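Local atomic coordinates of surface presentation of antigens protein SpaS (PDB entry 3C01), a protein that takes part, as a type III secretion exporter protein, in the pathway that presents surface determinants needed for Salmonella entry into mammalian cells. Residues I4-Y9 against P18-Y23. Residues are numbered along the deposited sequence; the frame is centred on the assembly and turned at random.
Sequences ITIGIY and PMISVY
With CG anti to the backbone N in both Y9 and M19 (chi1 165° and 171°), these cross-strand partners on one face of the sheet turn ring and thioether chain so that they meet. M19 runs extended to its sulfur, and SD sits 5.4 Å from the centroid of the Y9 ring, 30° off the ring normal, an oblique Met-aromatic contact. The two residues form an antiparallel hydrogen-bonded pair, Y9 N to M19 O and M19 N to Y9 O, both 2.8 Å and in the carbonyl plane.

I8 and I20 follow in step; the register shifts only beyond them, where S21 is the extra residue before I6 pairs with Y23. That shift and the near-helical psi of S21 are consistent with a classic bulge at S21-V22 opposite G7. G7 N gives its hydrogen to V22 O (2.8 Å), while S21 N reaches G7 O (2.8 Å) from above the carbonyl plane.

I6, I8, I20 and Y23 line the other face. I20 CD1 lies 4.0 Å from I6 CG2 and 4.1 Å from I8 CD1, and P18 CB meets I8 CG2 at 3.9 Å. The CD1 methyl of I6 lies against the CD1/CE1 side of the Y23 ring, the two side chains pointing the same way.

In this cytoplasmic domain, helix 26-39 packs on T5 and V22, helix 47-56 on I6, and helix 65-84 on P18. Beyond strand 4-9, an antiparallel strand of another protein chain pairs with T5-I8, continuing the sheet across the interface.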
ATOM      1  N   ILE B   4      -0.120  -7.810  -8.723  1.00 16.46           N
ATOM      2  CA  ILE B   4      -1.042  -6.959  -7.982  1.00 16.93           C
ATOM      3  C   ILE B   4      -0.281  -5.951  -7.165  1.00 16.48           C
ATOM      4  O   ILE B   4       0.692  -6.280  -6.537  1.00 15.49           O
ATOM      5  CB  ILE B   4      -1.906  -7.750  -6.964  1.00 17.04           C
ATOM      6  CG1 ILE B   4      -2.757  -8.830  -7.636  1.00 16.36           C
ATOM      7  CG2 ILE B   4      -2.766  -6.784  -6.114  1.00 15.20           C
ATOM      8  CD1 ILE B   4      -3.447  -9.730  -6.572  1.00 16.06           C
ATOM      9  N   THR B   5      -0.814  -4.744  -7.070  1.00 17.56           N
ATOM     10  CA  THR B   5      -0.182  -3.705  -6.240  1.00 17.24           C
ATOM     11  C   THR B   5      -1.282  -2.948  -5.527  1.00 17.19           C
ATOM     12  O   THR B   5      -2.108  -2.364  -6.192  1.00 18.49           O
ATOM     13  CB  THR B   5       0.615  -2.862  -7.195  1.00 18.31           C
ATOM     14  OG1 THR B   5       2.040  -3.037  -6.950  1.00 18.92           O
ATOM     15  CG2 THR B   5       0.123  -1.484  -7.257  1.00 14.63           C
ATOM     16  N   ILE B   6      -1.370  -3.050  -4.197  1.00 16.66           N
ATOM     17  CA  ILE B   6      -2.392  -2.354  -3.395  1.00 16.68           C
ATOM     18  C   ILE B   6      -1.720  -1.336  -2.474  1.00 17.09           C
ATOM     19  O   ILE B   6      -0.781  -1.678  -1.788  1.00 17.88           O
ATOM     20  CB  ILE B   6      -3.160  -3.328  -2.488  1.00 16.70           C
ATOM     21  CG1 ILE B   6      -3.840  -4.455  -3.310  1.00 17.07           C
ATOM     22  CG2 ILE B   6      -4.225  -2.607  -1.675  1.00 16.40           C
ATOM     23  CD1 ILE B   6      -4.991  -4.014  -4.195  1.00 11.36           C
ATOM     24  N   GLY B   7      -2.174  -0.085  -2.472  1.00 17.32           N
ATOM     25  CA  GLY B   7      -1.532   0.960  -1.689  1.00 16.84           C
ATOM     26  C   GLY B   7      -2.371   1.222  -0.457  1.00 17.14           C
ATOM     27  O   GLY B   7      -3.599   1.185  -0.547  1.00 16.47           O
ATOM     28  N   ILE B   8      -1.708   1.453   0.686  1.00 16.67           N
ATOM     29  CA  ILE B   8      -2.371   1.765   1.936  1.00 16.70           C
ATOM     30  C   ILE B   8      -2.035   3.176   2.370  1.00 16.75           C
ATOM     31  O   ILE B   8      -0.856   3.513   2.542  1.00 15.92           O
ATOM     32  CB  ILE B   8      -1.923   0.812   3.076  1.00 17.11           C
ATOM     33  CG1 ILE B   8      -2.197  -0.672   2.720  1.00 16.15           C
ATOM     34  CG2 ILE B   8      -2.559   1.246   4.440  1.00 16.40           C
ATOM     35  CD1 ILE B   8      -3.665  -1.030   2.502  1.00 14.01           C
ATOM     36  N   TYR B   9      -3.075   3.990   2.544  1.00 17.03           N
ATOM     37  CA  TYR B   9      -2.944   5.332   3.099  1.00 17.68           C
ATOM     38  C   TYR B   9      -3.339   5.210   4.558  1.00 18.70           C
ATOM     39  O   TYR B   9      -4.388   4.627   4.877  1.00 19.42           O
ATOM     40  CB  TYR B   9      -3.865   6.293   2.349  1.00 17.09           C
ATOM     41  CG  TYR B   9      -4.140   7.646   2.987  1.00 16.98           C
ATOM     42  CD1 TYR B   9      -5.023   7.773   4.064  1.00 16.84           C
ATOM     43  CD2 TYR B   9      -3.579   8.809   2.469  1.00 16.75           C
ATOM     44  CE1 TYR B   9      -5.306   9.017   4.625  1.00 17.29           C
ATOM     45  CE2 TYR B   9      -3.849  10.060   3.027  1.00 17.14           C
ATOM     46  CZ  TYR B   9      -4.717  10.155   4.105  1.00 17.68           C
ATOM     47  OH  TYR B   9      -4.993  11.368   4.671  1.00 15.81           O
ATOM     48  N   PRO B  18      -7.326   3.035   7.985  1.00 20.67           N
ATOM     49  CA  PRO B  18      -6.554   3.144   6.727  1.00 19.94           C
ATOM     50  C   PRO B  18      -7.394   3.018   5.472  1.00 18.87           C
ATOM     51  O   PRO B  18      -8.506   2.590   5.545  1.00 19.17           O
ATOM     52  CB  PRO B  18      -5.553   2.016   6.806  1.00 19.48           C
ATOM     53  CG  PRO B  18      -5.815   1.303   8.148  1.00 20.33           C
ATOM     54  CD  PRO B  18      -7.021   1.822   8.757  1.00 20.92           C
ATOM     55  N   MET B  19      -6.841   3.398   4.334  1.00 17.83           N
ATOM     56  CA  MET B  19      -7.572   3.416   3.088  1.00 17.75           C
ATOM     57  C   MET B  19      -6.748   2.805   1.945  1.00 16.08           C
ATOM     58  O   MET B  19      -5.529   2.843   1.954  1.00 15.41           O
ATOM     59  CB  MET B  19      -7.907   4.853   2.755  1.00 17.55           C
ATOM     60  CG  MET B  19      -8.476   5.086   1.403  1.00 19.21           C
ATOM     61  SD  MET B  19      -8.862   6.848   1.143  1.00 23.44           S
ATOM     62  CE  MET B  19      -7.447   7.334   0.126  1.00 27.27           C
ATOM     63  N   ILE B  20      -7.449   2.251   0.967  1.00 14.81           N
ATOM     64  CA  ILE B  20      -6.845   1.734  -0.224  1.00 14.13           C
ATOM     65  C   ILE B  20      -6.567   2.911  -1.152  1.00 14.11           C
ATOM     66  O   ILE B  20      -7.505   3.416  -1.788  1.00 14.54           O
ATOM     67  CB  ILE B  20      -7.763   0.784  -0.966  1.00 13.94           C
ATOM     68  CG1 ILE B  20      -8.293  -0.363  -0.056  1.00 13.02           C
ATOM     69  CG2 ILE B  20      -7.042   0.238  -2.138  1.00 11.82           C
ATOM     70  CD1 ILE B  20      -7.238  -1.264   0.554  1.00  8.34           C
ATOM     71  N   SER B  21      -5.297   3.337  -1.207  1.00 12.47           N
ATOM     72  CA  SER B  21      -4.884   4.487  -1.958  1.00 12.12           C
ATOM     73  C   SER B  21      -4.602   4.180  -3.412  1.00 11.80           C
ATOM     74  O   SER B  21      -4.736   5.048  -4.251  1.00 11.48           O
ATOM     75  CB  SER B  21      -3.624   5.098  -1.314  1.00 12.64           C
ATOM     76  OG  SER B  21      -2.646   4.106  -1.006  1.00 13.17           O
ATOM     77  N   VAL B  22      -4.129   2.963  -3.687  1.00 11.92           N
ATOM     78  CA  VAL B  22      -3.658   2.558  -5.000  1.00 10.74           C
ATOM     79  C   VAL B  22      -4.223   1.180  -5.262  1.00 10.47           C
ATOM     80  O   VAL B  22      -4.251   0.350  -4.356  1.00  9.25           O
ATOM     81  CB  VAL B  22      -2.150   2.461  -5.008  1.00 10.77           C
ATOM     82  CG1 VAL B  22      -1.645   1.879  -6.339  1.00 10.12           C
ATOM     83  CG2 VAL B  22      -1.550   3.824  -4.698  1.00 10.33           C
ATOM     84  N   TYR B  23      -4.675   0.933  -6.496  1.00 10.36           N
ATOM     85  CA  TYR B  23      -5.198  -0.388  -6.848  1.00 10.52           C
ATOM     86  C   TYR B  23      -4.940  -0.665  -8.336  1.00 10.50           C
ATOM     87  O   TYR B  23      -5.574  -0.049  -9.197  1.00 10.88           O
ATOM     88  CB  TYR B  23      -6.681  -0.381  -6.545  1.00 10.31           C
ATOM     89  CG  TYR B  23      -7.401  -1.701  -6.645  1.00  9.71           C
ATOM     90  CD1 TYR B  23      -7.622  -2.468  -5.503  1.00  8.31           C
ATOM     91  CD2 TYR B  23      -7.932  -2.136  -7.847  1.00  8.45           C
ATOM     92  CE1 TYR B  23      -8.305  -3.652  -5.547  1.00  8.23           C
ATOM     93  CE2 TYR B  23      -8.619  -3.347  -7.922  1.00  8.43           C
ATOM     94  CZ  TYR B  23      -8.808  -4.091  -6.761  1.00  9.54           C
ATOM     95  OH  TYR B  23      -9.517  -5.267  -6.769  1.00  9.49           O
TER